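Local structure of zinc chaperone AztD (Citrobacter koseri, 6CMK) at residues 127-131 with 132-136; 173-177 with 178-182; 248-251 with 252-256. The protein acts as a periplasmic zinc chaperone of the AztABCD transport system, handing one zinc ion directly to the solute-binding protein AztC. All coordinates share one frame; numbering follows the deposited sequence.

Contact 1 (127-131 with 132-136)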
loop_
_atom_site.group_PDB
_atom_site.type_symbol
_atom_site.label_atom_id
_atom_site.label_comp_id
_atom_site.label_asym_id
_atom_site.label_seq_id
_atom_site.Cartn_x
_atom_site.Cartn_y
_atom_site.Cartn_z
ATOM N N PHE B 127 3.698 -21.632 -5.518
ATOM C CA PHE B 127 3.561 -20.858 -4.295
ATOM C C PHE B 127 2.728 -19.628 -4.619
ATOM O O PHE B 127 2.976 -18.960 -5.627
ATOM C CB PHE B 127 4.944 -20.460 -3.772
ATOM C CG PHE B 127 4.923 -19.460 -2.657
ATOM C CD1 PHE B 127 4.837 -18.100 -2.921
ATOM C CD2 PHE B 127 5.043 -19.875 -1.339
ATOM C CE1 PHE B 127 4.831 -17.188 -1.889
ATOM C CE2 PHE B 127 5.046 -18.954 -0.307
ATOM C CZ PHE B 127 4.944 -17.615 -0.583
ATOM N N VAL B 128 1.726 -19.346 -3.789
ATOM C CA VAL B 128 0.926 -18.131 -3.921
ATOM C C VAL B 128 0.793 -17.495 -2.549
ATOM O O VAL B 128 0.369 -18.151 -1.592
ATOM C CB VAL B 128 -0.475 -18.399 -4.504
ATOM C CG1 VAL B 128 -1.249 -17.080 -4.597
ATOM C CG2 VAL B 128 -0.401 -19.048 -5.867
ATOM N N GLU B 129 1.131 -16.213 -2.460
ATOM C CA GLU B 129 0.909 -15.436 -1.250
ATOM C C GLU B 129 0.154 -14.167 -1.608
ATOM O O GLU B 129 0.396 -13.562 -2.660
ATOM C CB GLU B 129 2.226 -15.102 -0.553
ATOM C CG GLU B 129 2.081 -14.329 0.749
ATOM C CD GLU B 129 1.990 -12.828 0.545
ATOM O OE1 GLU B 129 2.430 -12.339 -0.520
ATOM O OE2 GLU B 129 1.510 -12.137 1.470
ATOM N N ARG B 130 -0.793 -13.787 -0.756
ATOM C CA ARG B 130 -1.459 -12.503 -0.921
ATOM C C ARG B 130 -1.990 -12.048 0.426
ATOM O O ARG B 130 -2.584 -12.833 1.165
ATOM C CB ARG B 130 -2.594 -12.575 -1.956
ATOM C CG ARG B 130 -3.538 -13.765 -1.811
ATOM C CD ARG B 130 -4.549 -13.814 -2.962
ATOM N NE ARG B 130 -5.350 -12.592 -3.029
ATOM C CZ ARG B 130 -6.379 -12.313 -2.231
ATOM N NH1 ARG B 130 -6.748 -13.167 -1.305
ATOM N NH2 ARG B 130 -7.032 -11.171 -2.357
ATOM N N GLN B 131 -1.744 -10.776 0.751
ATOM C CA GLN B 131 -2.248 -10.171 1.990
ATOM C C GLN B 131 -1.788 -10.932 3.234
ATOM O O GLN B 131 -2.446 -10.895 4.281
ATOM C CB GLN B 131 -3.769 -10.061 1.954
ATOM C CG GLN B 131 -4.265 -9.334 0.722
ATOM C CD GLN B 131 -5.770 -9.271 0.645
ATOM O OE1 GLN B 131 -6.476 -10.203 1.048
ATOM N NE2 GLN B 131 -6.271 -8.173 0.113
ATOM N N GLY B 132 -0.634 -11.585 3.143
ATOM C CA GLY B 132 -0.101 -12.362 4.234
ATOM C C GLY B 132 -0.565 -13.799 4.250
ATOM O O GLY B 132 -0.012 -14.604 5.009
ATOM N N LYS B 133 -1.577 -14.139 3.458
ATOM C CA LYS B 133 -2.040 -15.520 3.364
ATOM C C LYS B 133 -1.164 -16.266 2.372
ATOM O O LYS B 133 -0.870 -15.752 1.291
ATOM C CB LYS B 133 -3.494 -15.573 2.902
ATOM C CG LYS B 133 -4.480 -14.809 3.789
ATOM C CD LYS B 133 -5.887 -14.902 3.223
ATOM C CE LYS B 133 -6.142 -13.828 2.160
ATOM N NZ LYS B 133 -6.428 -12.505 2.797
ATOM N N ILE B 134 -0.770 -17.494 2.727
ATOM C CA ILE B 134 0.181 -18.279 1.934
ATOM C C ILE B 134 -0.462 -19.608 1.576
ATOM O O ILE B 134 -1.040 -20.270 2.439
ATOM C CB ILE B 134 1.500 -18.533 2.704
ATOM C CG1 ILE B 134 2.256 -17.231 2.976
ATOM C CG2 ILE B 134 2.400 -19.538 1.968
ATOM C CD1 ILE B 134 3.154 -17.326 4.189
ATOM N N ALA B 135 -0.328 -20.022 0.318
ATOM C CA ALA B 135 -0.721 -21.364 -0.098
ATOM C C ALA B 135 0.443 -21.981 -0.846
ATOM O O ALA B 135 0.854 -21.455 -1.881
ATOM C CB ALA B 135 -1.969 -21.345 -0.987
ATOM N N GLN B 136 0.967 -23.093 -0.327
ATOM C CA GLN B 136 2.046 -23.831 -0.970
ATOM C C GLN B 136 1.482 -25.136 -1.522
ATOM O O GLN B 136 0.907 -25.934 -0.771
ATOM C CB GLN B 136 3.189 -24.096 0.013
ATOM C CG GLN B 136 4.315 -24.958 -0.554
ATOM C CD GLN B 136 5.041 -24.243 -1.673
ATOM O OE1 GLN B 136 5.569 -23.147 -1.477
ATOM N NE2 GLN B 136 5.063 -24.846 -2.849
HETATM O O HOH W 1 -4.971 -11.510 5.055
#

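Contact 2 (173-177 with 178-182)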
loop_
_atom_site.group_PDB
_atom_site.type_symbol
_atom_site.label_atom_id
_atom_site.label_comp_id
_atom_site.label_asym_id
_atom_site.label_seq_id
_atom_site.Cartn_x
_atom_site.Cartn_y
_atom_site.Cartn_z
ATOM N N VAL B 173 -4.916 -20.909 -4.340
ATOM C CA VAL B 173 -4.930 -19.470 -4.130
ATOM C C VAL B 173 -5.606 -19.209 -2.787
ATOM O O VAL B 173 -6.752 -19.626 -2.583
ATOM C CB VAL B 173 -5.663 -18.736 -5.263
ATOM C CG1 VAL B 173 -5.522 -17.234 -5.079
ATOM C CG2 VAL B 173 -5.122 -19.173 -6.616
ATOM N N PRO B 174 -4.939 -18.527 -1.830
ATOM C CA PRO B 174 -5.520 -18.388 -0.492
ATOM C C PRO B 174 -6.431 -17.175 -0.355
ATOM O O PRO B 174 -6.081 -16.067 -0.787
ATOM C CB PRO B 174 -4.282 -18.273 0.397
ATOM C CG PRO B 174 -3.294 -17.529 -0.457
ATOM C CD PRO B 174 -3.573 -17.961 -1.891
ATOM N N TYR B 175 -7.602 -17.391 0.230
ATOM C CA TYR B 175 -8.608 -16.362 0.489
ATOM C C TYR B 175 -8.973 -16.363 1.973
ATOM O O TYR B 175 -8.458 -17.154 2.758
ATOM C CB TYR B 175 -9.828 -16.575 -0.421
ATOM C CG TYR B 175 -9.476 -16.163 -1.823
ATOM C CD1 TYR B 175 -9.458 -14.829 -2.171
ATOM C CD2 TYR B 175 -9.050 -17.090 -2.761
ATOM C CE1 TYR B 175 -9.089 -14.419 -3.415
ATOM C CE2 TYR B 175 -8.673 -16.687 -4.016
ATOM C CZ TYR B 175 -8.689 -15.342 -4.340
ATOM O OH TYR B 175 -8.293 -14.908 -5.585
ATOM N N ASP B 176 -9.833 -15.427 2.370
ATOM C CA ASP B 176 -10.290 -15.366 3.755
ATOM C C ASP B 176 -11.298 -16.477 3.976
ATOM O O ASP B 176 -12.395 -16.443 3.411
ATOM C CB ASP B 176 -10.918 -14.017 4.063
ATOM C CG ASP B 176 -9.951 -12.878 3.898
ATOM O OD1 ASP B 176 -8.752 -13.067 4.201
ATOM O OD2 ASP B 176 -10.404 -11.788 3.471
ATOM N N ASN B 177 -10.918 -17.466 4.779
ATOM C CA ASN B 177 -11.771 -18.587 5.166
ATOM C C ASN B 177 -12.053 -19.541 4.013
ATOM O O ASN B 177 -12.885 -20.458 4.172
ATOM C CB ASN B 177 -13.089 -18.082 5.760
ATOM C CG ASN B 177 -12.867 -17.127 6.919
ATOM O OD1 ASN B 177 -12.139 -17.442 7.851
ATOM N ND2 ASN B 177 -13.462 -15.942 6.841
ATOM N N TYR B 178 -11.369 -19.373 2.877
ATOM C CA TYR B 178 -11.560 -20.176 1.674
ATOM C C TYR B 178 -10.238 -20.279 0.924
ATOM O O TYR B 178 -9.287 -19.543 1.195
ATOM C CB TYR B 178 -12.614 -19.569 0.738
ATOM C CG TYR B 178 -14.002 -19.458 1.317
ATOM C CD1 TYR B 178 -14.884 -20.528 1.255
ATOM C CD2 TYR B 178 -14.432 -18.291 1.926
ATOM C CE1 TYR B 178 -16.158 -20.431 1.784
ATOM C CE2 TYR B 178 -15.695 -18.188 2.456
ATOM C CZ TYR B 178 -16.553 -19.262 2.380
ATOM O OH TYR B 178 -17.814 -19.165 2.906
ATOM N N ALA B 179 -10.197 -21.197 -0.040
ATOM C CA ALA B 179 -9.139 -21.241 -1.036
ATOM C C ALA B 179 -9.765 -21.597 -2.372
ATOM O O ALA B 179 -10.864 -22.145 -2.437
ATOM C CB ALA B 179 -8.040 -22.252 -0.688
ATOM N N VAL B 180 -9.067 -21.249 -3.448
ATOM C CA VAL B 180 -9.390 -21.740 -4.781
ATOM C C VAL B 180 -8.308 -22.732 -5.162
ATOM O O VAL B 180 -7.116 -22.408 -5.105
ATOM C CB VAL B 180 -9.478 -20.602 -5.810
ATOM C CG1 VAL B 180 -9.593 -21.172 -7.230
ATOM C CG2 VAL B 180 -10.664 -19.702 -5.489
ATOM N N VAL B 181 -8.717 -23.936 -5.546
ATOM C CA VAL B 181 -7.766 -24.984 -5.886
ATOM C C VAL B 181 -8.119 -25.542 -7.252
ATOM O O VAL B 181 -9.284 -25.573 -7.660
ATOM C CB VAL B 181 -7.734 -26.131 -4.844
ATOM C CG1 VAL B 181 -7.347 -25.604 -3.481
ATOM C CG2 VAL B 181 -9.071 -26.845 -4.777
ATOM N N SER B 182 -7.093 -26.008 -7.944
ATOM C CA SER B 182 -7.283 -26.654 -9.225
ATOM C C SER B 182 -7.872 -28.044 -9.025
ATOM O O SER B 182 -7.699 -28.676 -7.979
ATOM C CB SER B 182 -5.950 -26.734 -9.951
ATOM O OG SER B 182 -4.990 -27.370 -9.136
#

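Contact 3 (248-251 with 252-256). With EDO (1,2-ethanediol), chain K.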
loop_
_atom_site.group_PDB
_atom_site.type_symbol
_atom_site.label_atom_id
_atom_site.label_comp_id
_atom_site.label_asym_id
_atom_site.label_seq_id
_atom_site.Cartn_x
_atom_site.Cartn_y
_atom_site.Cartn_z
ATOM N N LEU B 248 -13.027 -15.412 -18.326
ATOM C CA LEU B 248 -12.819 -14.460 -19.404
ATOM C C LEU B 248 -12.222 -15.202 -20.597
ATOM O O LEU B 248 -11.029 -15.544 -20.571
ATOM C CB LEU B 248 -11.899 -13.327 -18.952
ATOM C CG LEU B 248 -11.498 -12.308 -20.024
ATOM C CD1 LEU B 248 -12.726 -11.600 -20.573
ATOM C CD2 LEU B 248 -10.499 -11.319 -19.438
ATOM N N PRO B 249 -12.987 -15.496 -21.640
ATOM C CA PRO B 249 -12.410 -16.222 -22.777
ATOM C C PRO B 249 -11.441 -15.354 -23.556
ATOM O O PRO B 249 -11.570 -14.129 -23.601
ATOM C CB PRO B 249 -13.628 -16.598 -23.628
ATOM C CG PRO B 249 -14.694 -15.656 -23.230
ATOM C CD PRO B 249 -14.424 -15.226 -21.818
ATOM N N TYR B 250 -10.447 -16.006 -24.166
ATOM C CA TYR B 250 -9.541 -15.290 -25.051
ATOM C C TYR B 250 -10.340 -14.555 -26.116
ATOM O O TYR B 250 -11.265 -15.112 -26.714
ATOM C CB TYR B 250 -8.552 -16.249 -25.720
ATOM C CG TYR B 250 -7.642 -16.946 -24.740
ATOM C CD1 TYR B 250 -6.737 -16.224 -23.979
ATOM C CD2 TYR B 250 -7.692 -18.317 -24.566
ATOM C CE1 TYR B 250 -5.907 -16.847 -23.070
ATOM C CE2 TYR B 250 -6.862 -18.951 -23.663
ATOM C CZ TYR B 250 -5.971 -18.215 -22.914
ATOM O OH TYR B 250 -5.142 -18.839 -22.003
ATOM N N ALA B 251 -9.970 -13.297 -26.348
ATOM C CA ALA B 251 -10.600 -12.493 -27.385
ATOM C C ALA B 251 -10.588 -13.226 -28.718
ATOM O O ALA B 251 -9.620 -13.908 -29.067
ATOM C CB ALA B 251 -9.881 -11.151 -27.517
ATOM N N LYS B 252 -11.681 -13.071 -29.468
ATOM C CA LYS B 252 -11.816 -13.701 -30.771
ATOM C C LYS B 252 -10.916 -13.053 -31.811
ATOM O O LYS B 252 -10.705 -13.633 -32.881
ATOM C CB LYS B 252 -13.277 -13.630 -31.215
ATOM C CG LYS B 252 -14.236 -14.307 -30.246
ATOM C CD LYS B 252 -14.060 -15.810 -30.249
ATOM C CE LYS B 252 -14.759 -16.416 -31.438
ATOM N NZ LYS B 252 -14.235 -17.770 -31.764
ATOM N N THR B 253 -10.391 -11.867 -31.513
ATOM C CA THR B 253 -9.427 -11.185 -32.360
ATOM C C THR B 253 -8.019 -11.742 -32.218
ATOM O O THR B 253 -7.134 -11.333 -32.974
ATOM C CB THR B 253 -9.411 -9.699 -32.020
ATOM O OG1 THR B 253 -9.179 -9.534 -30.615
ATOM C CG2 THR B 253 -10.738 -9.058 -32.394
ATOM N N LEU B 254 -7.787 -12.649 -31.272
ATOM C CA LEU B 254 -6.460 -13.222 -31.134
ATOM C C LEU B 254 -6.273 -14.386 -32.098
ATOM O O LEU B 254 -7.236 -15.076 -32.446
ATOM C CB LEU B 254 -6.231 -13.718 -29.717
ATOM C CG LEU B 254 -6.117 -12.650 -28.637
ATOM C CD1 LEU B 254 -6.134 -13.312 -27.278
ATOM C CD2 LEU B 254 -4.852 -11.829 -28.817
ATOM N N PRO B 255 -5.036 -14.626 -32.535
ATOM C CA PRO B 255 -4.747 -15.840 -33.307
ATOM C C PRO B 255 -4.822 -17.061 -32.409
ATOM O O PRO B 255 -5.071 -16.919 -31.208
ATOM C CB PRO B 255 -3.327 -15.588 -33.829
ATOM C CG PRO B 255 -2.709 -14.713 -32.780
ATOM C CD PRO B 255 -3.819 -13.852 -32.241
ATOM N N GLU B 256 -4.611 -18.255 -32.955
ATOM C CA GLU B 256 -4.695 -19.449 -32.127
ATOM C C GLU B 256 -3.560 -19.470 -31.111
ATOM O O GLU B 256 -2.431 -19.067 -31.399
ATOM C CB GLU B 256 -4.679 -20.724 -32.978
ATOM C CG GLU B 256 -3.674 -20.777 -34.123
ATOM C CD GLU B 256 -3.921 -21.961 -35.038
ATOM O OE1 GLU B 256 -2.954 -22.679 -35.372
ATOM O OE2 GLU B 256 -5.093 -22.182 -35.416
HETATM C C1 EDO K . -9.963 -17.705 -30.052
HETATM O O1 EDO K . -9.534 -16.525 -29.364
HETATM C C2 EDO K . -10.053 -18.863 -29.064
HETATM O O2 EDO K . -9.298 -19.973 -29.561
#

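Contact 1 (127-131 with 132-136)
Q131 and K133 run side by side at the closed end of a beta hairpin, where K133 NZ donates to Q131 OE1 at 2.9 Å, in the carbonyl plane on a lone pair. The lysine chain folds at chi3 (-85°) and again at chi4 to bring its ammonium there, and a water ties the same NZ to Q131 O. G132 completes a type I' turn from R130 to K133. Its backbone angles would press a CB against Q131 O, so glycine suits the place. G132 N donates to E129 OE2 at 2.8 Å, on the anti side and 26° out of the carboxylate plane; a bend at chi2 swings the acid over the turn.

Backbone bonds pair R130 with K133 and V128 with A135. On the face of F127, E129, I134 and Q136, I134 CG2 lies 3.5 Å from F127 CE2, while Q136 OE1 sits in the ring plane at the edge, 3.3 Å from F127 CD2. Q136 NE2 donates to G125 O, but OE1 is buried without a hydrogen-bond partner, and its meeting with the ring's C-H edge is probably a weak electrostatic contact.

The hairpin joins strands 124-130 and 133-138, the first two of a propeller blade; zinc ligand H126 precedes F127. E129 OE1 accepts from E74 N, and Q131 NE2 bonds to Q295 and D278 of the second subunit. R130 NH1 comes within 4.2 Å of K133 NZ, but P174 O takes one guanidinium N-H and the D176 carboxylate, salt-bridged to the ammonium, probably offsets part of the repulsion.

Contact 2 (173-177 with 178-182)
The hairpin of strands 172-174 and 178-183, the first two strands of a propeller blade, is held across its open end by V173 and V180. V173 N donates to V180 O at 2.8 Å, and V180 N returns the bond to V173 O at 3.0 Å, both in the carbonyl planes. Their beta-branched side chains stand on the same face of the sheet, CB to CB 4.3 Å apart. One residue on, P174 faces A179 in a non-hydrogen-bonded pair. Such a position asks for no N-H toward the partner strand, so proline fits, and the small A179 brings its CA to 3.3 Å from V173 O in a CA-H...O contact.

Beyond the pair a third backbone bond, Y175 N to Y178 O at 2.9 Å, begins to close the loop. It is less regular than the other two, bent to 144° at the hydrogen and with the donor tilted from the carbonyl plane.

In the beta propeller the blades lie side by side around a central axis. The P174 ring accordingly rests on V128, K133 and A135 of the preceding blade, whereas Y178 leans on V198 in its own blade and on A242 and P243 of the following one.

With CG anti to its carbonyl carbon (chi1 -74°), the Y175 ring turns back along the hairpin toward V180, placing CE2 3.9 Å from V180 CG2 at an oblique crossing, with A179 CA near the ring plane at its edge. N177 has a positive phi of 70°, a conformation that asparagine accepts readily. Its carbonyl O lies over one face of the Y178 ring, 3.2 Å from CG, and D176 O meets the edge of that ring 3.1 Å from CD2.

Contact 3 (248-251 with 252-256)
A type I beta turn runs from A251 to L254, closed by L254 N donating to A251 O at 3.1 Å, nearly straight at the hydrogen (162°) but with the donor 60° out of the carbonyl plane. The same oxygen takes a second bond, 2.6 Å long, from O1 of a 1,2-ethanediol that probably came from the crystallisation liquor.

L254 folds its side chain back over the turn, and its CD1 comes 4.1 Å from Y250 CB. The A251 methyl touches both L254 and T253. L254 CG lies 4.2 Å from A251 CB. T253 OG1 approaches A251 CB to 3.6 Å because chi1 of 54° sets the hydroxyl between the backbone N and the carbonyl carbon. K252 directs its chain away from the turn, as suits a charged residue at an exposed corner that touches a crystal neighbour.

Y250 leads its ring away from the turn, and its hydroxyl bonds to C229 O and T259 N. Since C229 forms the disulfide with C212, the tyrosine ties this loop to the disulfide region.

The turn follows strand 244-249, the outer strand of its blade, and lies against the next blade: A251 packs on F291 and L254 on L293, both of strand 291-295, while Y250 and L254 meet I281 of strand 279-283.

Overall arrangement
Along the chain the contacts come in the order 1, 2, 3, on three successive blades of the propeller. Contacts 1 and 2 are equivalent hairpins, each joining the first two strands of its blade; their centres are 10 Å apart and they touch directly. Contact 3 instead leaves the outermost strand of the following blade, its centre 30 Å from that of contact 1 and 27 Å from that of contact 2, touching neither. Of the high-affinity zinc ligands, H126 lies on the first strand of contact 1's blade, and H169 and H216 just before the first strands of the other two. Side chains of Q136 and V173 lie about 10 and 13 Å from a bound zinc; Y250's is about 9 Å from that of H216.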